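Local coordinates for protein phytanoyl-CoA dioxygenase (Streptomyces malaysiense, PDB 6ZYL) that catalyses the beta-hydroxylation of thioholgamide as a non-heme monooxygenase, probably using iron and 2-oxoglutarate like other members of its family, at residues Phe32-His46 against Val200-His213. Residues are numbered along the deposited sequence; the frame is centred on the assembly and turned at random.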
loop_
_atom_site.group_PDB
_atom_site.type_symbol
_atom_site.label_atom_id
_atom_site.label_comp_id
_atom_site.label_asym_id
_atom_site.label_seq_id
_atom_site.Cartn_x
_atom_site.Cartn_y
_atom_site.Cartn_z
ATOM N N PHE A 32 2.554 15.710 7.161
ATOM C CA PHE A 32 2.615 14.263 7.340
ATOM C C PHE A 32 2.972 13.904 8.777
ATOM O O PHE A 32 2.340 13.036 9.389
ATOM C CB PHE A 32 3.628 13.665 6.360
ATOM C CG PHE A 32 3.813 12.180 6.500
ATOM C CD1 PHE A 32 2.882 11.299 5.977
ATOM C CD2 PHE A 32 4.923 11.667 7.148
ATOM C CE1 PHE A 32 3.052 9.931 6.105
ATOM C CE2 PHE A 32 5.097 10.300 7.280
ATOM C CZ PHE A 32 4.160 9.433 6.758
ATOM N N ARG A 33 3.984 14.570 9.338
ATOM C CA ARG A 33 4.427 14.222 10.684
ATOM C C ARG A 33 3.430 14.676 11.743
ATOM O O ARG A 33 3.280 14.013 12.775
ATOM C CB ARG A 33 5.805 14.829 10.956
ATOM C CG ARG A 33 6.916 14.273 10.073
ATOM C CD ARG A 33 7.123 12.778 10.296
ATOM N NE ARG A 33 8.097 12.215 9.361
ATOM C CZ ARG A 33 8.332 10.914 9.210
ATOM N NH1 ARG A 33 7.664 10.028 9.935
ATOM N NH2 ARG A 33 9.237 10.502 8.332
ATOM N N THR A 34 2.736 15.791 11.507
ATOM C CA THR A 34 1.745 16.258 12.471
ATOM C C THR A 34 0.488 15.399 12.423
ATOM O O THR A 34 0.050 14.860 13.446
ATOM C CB THR A 34 1.396 17.725 12.203
ATOM O OG1 THR A 34 2.582 18.526 12.264
ATOM C CG2 THR A 34 0.383 18.232 13.224
ATOM N N ASP A 35 -0.102 15.256 11.236
ATOM C CA ASP A 35 -1.365 14.543 11.106
ATOM C C ASP A 35 -1.188 13.036 10.994
ATOM O O ASP A 35 -2.120 12.291 11.320
ATOM C CB ASP A 35 -2.128 15.055 9.880
ATOM C CG ASP A 35 -2.559 16.505 10.022
ATOM O OD1 ASP A 35 -2.744 16.958 11.170
ATOM O OD2 ASP A 35 -2.711 17.191 8.989
ATOM N N GLY A 36 -0.022 12.572 10.555
ATOM C CA GLY A 36 0.162 11.174 10.234
ATOM C C GLY A 36 -0.264 10.801 8.835
ATOM O O GLY A 36 -0.219 9.615 8.484
ATOM N N PHE A 37 -0.684 11.774 8.033
ATOM C CA PHE A 37 -1.076 11.556 6.650
ATOM C C PHE A 37 -0.927 12.882 5.923
ATOM O O PHE A 37 -0.738 13.933 6.539
ATOM C CB PHE A 37 -2.511 11.021 6.545
ATOM C CG PHE A 37 -3.547 11.931 7.146
ATOM C CD1 PHE A 37 -3.918 13.104 6.508
ATOM C CD2 PHE A 37 -4.154 11.609 8.347
ATOM C CE1 PHE A 37 -4.867 13.941 7.058
ATOM C CE2 PHE A 37 -5.110 12.441 8.902
ATOM C CZ PHE A 37 -5.464 13.609 8.256
ATOM N N VAL A 38 -1.030 12.825 4.600
ATOM C CA VAL A 38 -1.014 14.029 3.779
ATOM C C VAL A 38 -1.684 13.690 2.450
ATOM O O VAL A 38 -1.305 12.722 1.781
ATOM C CB VAL A 38 0.422 14.566 3.608
ATOM C CG1 VAL A 38 1.240 13.682 2.688
ATOM C CG2 VAL A 38 0.386 16.012 3.120
ATOM N N PHE A 39 -2.715 14.449 2.084
ATOM C CA PHE A 39 -3.465 14.197 0.860
ATOM C C PHE A 39 -4.300 15.429 0.543
ATOM O O PHE A 39 -4.628 16.210 1.443
ATOM C CB PHE A 39 -4.367 12.956 0.997
ATOM C CG PHE A 39 -5.595 13.182 1.840
ATOM C CD1 PHE A 39 -6.757 13.690 1.280
ATOM C CD2 PHE A 39 -5.588 12.875 3.192
ATOM C CE1 PHE A 39 -7.884 13.898 2.052
ATOM C CE2 PHE A 39 -6.714 13.080 3.969
ATOM C CZ PHE A 39 -7.863 13.591 3.397
ATOM N N PRO A 40 -4.651 15.640 -0.735
ATOM C CA PRO A 40 -4.168 14.843 -1.874
ATOM C C PRO A 40 -2.753 15.255 -2.265
ATOM O O PRO A 40 -2.387 16.401 -2.037
ATOM C CB PRO A 40 -5.166 15.177 -2.985
ATOM C CG PRO A 40 -5.573 16.595 -2.679
ATOM C CD PRO A 40 -5.600 16.689 -1.158
ATOM N N VAL A 41 -1.953 14.339 -2.805
ATOM C CA VAL A 41 -0.736 14.707 -3.520
ATOM C C VAL A 41 -0.902 14.216 -4.954
ATOM O O VAL A 41 -1.403 13.110 -5.191
ATOM C CB VAL A 41 0.547 14.128 -2.880
ATOM C CG1 VAL A 41 0.536 14.334 -1.366
ATOM C CG2 VAL A 41 0.721 12.670 -3.229
ATOM N N ASN A 42 -0.525 15.057 -5.911
ATOM C CA ASN A 42 -0.740 14.722 -7.310
ATOM C C ASN A 42 0.217 13.620 -7.744
ATOM O O ASN A 42 1.383 13.590 -7.340
ATOM C CB ASN A 42 -0.570 15.965 -8.181
ATOM C CG ASN A 42 -1.743 16.923 -8.057
ATOM O OD1 ASN A 42 -2.851 16.525 -7.688
ATOM N ND2 ASN A 42 -1.506 18.191 -8.366
ATOM N N ALA A 43 -0.294 12.698 -8.556
ATOM C CA ALA A 43 0.507 11.599 -9.079
ATOM C C ALA A 43 0.136 11.338 -10.533
ATOM O O ALA A 43 0.848 11.758 -11.451
ATOM C CB ALA A 43 0.307 10.340 -8.233
ATOM N N LEU A 44 -0.983 10.659 -10.752
ATOM C CA LEU A 44 -1.456 10.345 -12.089
ATOM C C LEU A 44 -2.538 11.330 -12.516
ATOM O O LEU A 44 -3.299 11.843 -11.692
ATOM C CB LEU A 44 -2.010 8.921 -12.145
ATOM C CG LEU A 44 -1.017 7.784 -12.387
ATOM C CD1 LEU A 44 0.128 7.831 -11.397
ATOM C CD2 LEU A 44 -1.741 6.439 -12.314
ATOM N N THR A 45 -2.589 11.596 -13.819
ATOM C CA THR A 45 -3.706 12.335 -14.383
ATOM C C THR A 45 -4.955 11.455 -14.385
ATOM O O THR A 45 -4.891 10.239 -14.181
ATOM C CB THR A 45 -3.390 12.793 -15.807
ATOM O OG1 THR A 45 -3.232 11.648 -16.656
ATOM C CG2 THR A 45 -2.117 13.628 -15.840
ATOM N N HIS A 46 -6.110 12.081 -14.622
ATOM C CA HIS A 46 -7.339 11.305 -14.754
ATOM C C HIS A 46 -7.203 10.260 -15.854
ATOM O O HIS A 46 -7.655 9.119 -15.700
ATOM C CB HIS A 46 -8.525 12.226 -15.044
ATOM C CG HIS A 46 -8.834 13.187 -13.939
ATOM N ND1 HIS A 46 -9.824 12.955 -13.008
ATOM C CD2 HIS A 46 -8.289 14.384 -13.620
ATOM C CE1 HIS A 46 -9.872 13.969 -12.161
ATOM N NE2 HIS A 46 -8.949 14.847 -12.509
ATOM N N VAL A 200 -11.271 11.807 9.257
ATOM C CA VAL A 200 -11.111 12.524 7.997
ATOM C C VAL A 200 -11.314 11.541 6.852
ATOM O O VAL A 200 -10.535 10.593 6.694
ATOM C CB VAL A 200 -9.731 13.195 7.895
ATOM C CG1 VAL A 200 -9.648 14.057 6.644
ATOM C CG2 VAL A 200 -9.439 14.015 9.144
ATOM N N ASP A 201 -12.355 11.775 6.053
ATOM C CA ASP A 201 -12.581 10.987 4.850
ATOM C C ASP A 201 -11.488 11.272 3.825
ATOM O O ASP A 201 -11.175 12.432 3.545
ATOM C CB ASP A 201 -13.949 11.316 4.252
ATOM C CG ASP A 201 -15.068 10.476 4.835
ATOM O OD1 ASP A 201 -14.783 9.463 5.505
ATOM O OD2 ASP A 201 -16.244 10.829 4.611
ATOM N N VAL A 202 -10.917 10.216 3.250
ATOM C CA VAL A 202 -9.861 10.353 2.251
ATOM C C VAL A 202 -10.541 10.461 0.889
ATOM O O VAL A 202 -10.868 9.453 0.261
ATOM C CB VAL A 202 -8.870 9.190 2.307
ATOM C CG1 VAL A 202 -7.722 9.429 1.337
ATOM C CG2 VAL A 202 -8.350 9.013 3.726
ATOM N N LEU A 203 -10.746 11.692 0.432
ATOM C CA LEU A 203 -11.485 11.979 -0.792
ATOM C C LEU A 203 -10.508 12.438 -1.864
ATOM O O LEU A 203 -9.835 13.462 -1.701
ATOM C CB LEU A 203 -12.552 13.041 -0.538
ATOM C CG LEU A 203 -13.497 12.710 0.620
ATOM C CD1 LEU A 203 -14.418 13.879 0.930
ATOM C CD2 LEU A 203 -14.304 11.454 0.305
ATOM N N LEU A 204 -10.447 11.688 -2.960
ATOM C CA LEU A 204 -9.433 11.897 -3.978
ATOM C C LEU A 204 -10.049 11.858 -5.367
ATOM O O LEU A 204 -10.941 11.050 -5.636
ATOM C CB LEU A 204 -8.341 10.822 -3.890
ATOM C CG LEU A 204 -7.614 10.637 -2.559
ATOM C CD1 LEU A 204 -6.783 9.362 -2.580
ATOM C CD2 LEU A 204 -6.742 11.844 -2.274
ATOM N N ASP A 205 -9.562 12.732 -6.244
ATOM C CA ASP A 205 -9.775 12.544 -7.670
ATOM C C ASP A 205 -8.995 11.321 -8.138
ATOM O O ASP A 205 -7.905 11.028 -7.637
ATOM C CB ASP A 205 -9.317 13.772 -8.457
ATOM C CG ASP A 205 -10.193 14.985 -8.215
ATOM O OD1 ASP A 205 -11.279 14.839 -7.615
ATOM O OD2 ASP A 205 -9.788 16.091 -8.629
ATOM N N ALA A 206 -9.561 10.594 -9.100
ATOM C CA ALA A 206 -8.837 9.487 -9.712
ATOM C C ALA A 206 -7.477 9.971 -10.198
ATOM O O ALA A 206 -7.376 10.987 -10.893
ATOM C CB ALA A 206 -9.641 8.902 -10.875
ATOM N N GLY A 207 -6.424 9.250 -9.811
ATOM C CA GLY A 207 -5.065 9.615 -10.123
ATOM C C GLY A 207 -4.312 10.233 -8.961
ATOM O O GLY A 207 -3.083 10.107 -8.892
ATOM N N GLN A 208 -5.017 10.911 -8.062
ATOM C CA GLN A 208 -4.389 11.415 -6.855
ATOM C C GLN A 208 -4.136 10.267 -5.882
ATOM O O GLN A 208 -4.649 9.153 -6.036
ATOM C CB GLN A 208 -5.264 12.479 -6.192
ATOM C CG GLN A 208 -5.553 13.687 -7.061
ATOM C CD GLN A 208 -6.377 14.732 -6.337
ATOM O OE1 GLN A 208 -7.370 14.414 -5.684
ATOM N NE2 GLN A 208 -5.966 15.988 -6.447
ATOM N N CYS A 209 -3.342 10.549 -4.856
ATOM C CA CYS A 209 -3.046 9.546 -3.848
ATOM C C CYS A 209 -2.993 10.201 -2.478
ATOM O O CYS A 209 -2.901 11.423 -2.347
ATOM C CB CYS A 209 -1.726 8.823 -4.143
ATOM S SG CYS A 209 -0.262 9.841 -3.914
ATOM N N SER A 210 -3.076 9.358 -1.456
ATOM C CA SER A 210 -2.890 9.750 -0.071
ATOM C C SER A 210 -1.673 9.012 0.465
ATOM O O SER A 210 -1.414 7.865 0.085
ATOM C CB SER A 210 -4.126 9.424 0.769
ATOM O OG SER A 210 -3.928 9.807 2.116
ATOM N N VAL A 211 -0.915 9.681 1.326
ATOM C CA VAL A 211 0.254 9.103 1.977
ATOM C C VAL A 211 -0.012 9.125 3.473
ATOM O O VAL A 211 -0.284 10.189 4.039
ATOM C CB VAL A 211 1.540 9.874 1.641
ATOM C CG1 VAL A 211 2.762 9.082 2.093
ATOM C CG2 VAL A 211 1.606 10.185 0.155
ATOM N N HIS A 212 0.056 7.962 4.115
ATOM C CA HIS A 212 -0.178 7.896 5.548
ATOM C C HIS A 212 0.873 7.036 6.236
ATOM O O HIS A 212 1.503 6.167 5.625
ATOM C CB HIS A 212 -1.609 7.384 5.868
ATOM C CG HIS A 212 -1.875 5.966 5.463
ATOM N ND1 HIS A 212 -2.716 5.636 4.421
ATOM C CD2 HIS A 212 -1.456 4.792 5.994
ATOM C CE1 HIS A 212 -2.783 4.320 4.312
ATOM N NE2 HIS A 212 -2.026 3.786 5.253
ATOM N N HIS A 213 1.075 7.347 7.515
ATOM C CA HIS A 213 1.963 6.598 8.392
ATOM C C HIS A 213 1.416 5.195 8.612
ATOM O O HIS A 213 0.202 4.990 8.682
ATOM C CB HIS A 213 2.081 7.352 9.721
ATOM C CG HIS A 213 3.275 6.985 10.543
ATOM N ND1 HIS A 213 3.269 5.929 11.424
ATOM C CD2 HIS A 213 4.494 7.564 10.658
ATOM C CE1 HIS A 213 4.443 5.851 12.026
ATOM N NE2 HIS A 213 5.204 6.833 11.578
HETATM O O HOH W 1 -5.861 13.125 -11.004
#
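Val38 and Val211 form a hydrogen-bonded pair between antiparallel strands 37-41 and 209-212. Val38 N donates to Val211 O and Val211 N to Val38 O. Val41 and Cys209 exchange a second pair of bonds. The register shifts by one residue between these pairs, a beta bulge that contains Phe39 and the cis-bonded Pro40. Beyond the strands, His213 N bonds Gly36 O at 2.8 Å and Leu44 N bonds Gly207 O at 2.9 Å. A water donates to both Leu44 O and Ala206 O.

Strand 37-41 is an outermost strand of the main sheet, in the double-stranded beta-helix (jelly-roll) fold expected for the PhyH family. Its neighbour carries His212, whose ring bonds Asp130 and Tyr162 near a tartrate, probably from the crystallisation liquor.

Apolar contacts lie on both sides of the sheet. With CG between the backbone N and the carbonyl carbon (chi1 75°), the Phe39 ring is turned over Val202. Val202 CG1 makes a CH-pi contact, 4.3 Å from the ring centroid. Val200 CG1 meets the ring edge, 3.7 Å from Phe39 CZ. Phe39 CB touches Ser210 OG, which bonds Tyr162 OH. On the other side, Val211 packs against Phe32 CE1, Val38 CG1 and Val41 CG2. Val211 O lies at the Phe32 ring edge.

The type II turn 205-208 has its backbone bond, and Gln208 OE1 adds another from Asp205 N at 2.8 Å. Gln208 NE2 gives a weak bond to Asn42 OD1, their amides nearly coplanar. Without the amide, as with an alanine here, Asp205 N would probably lose this acceptor, Asn42 OD1 its weak donor and Pro40 CB the group packed alongside.

Six backbone bonds thus hold the edge strand and its flanks; side chains add apolar packing and one weak amide bond.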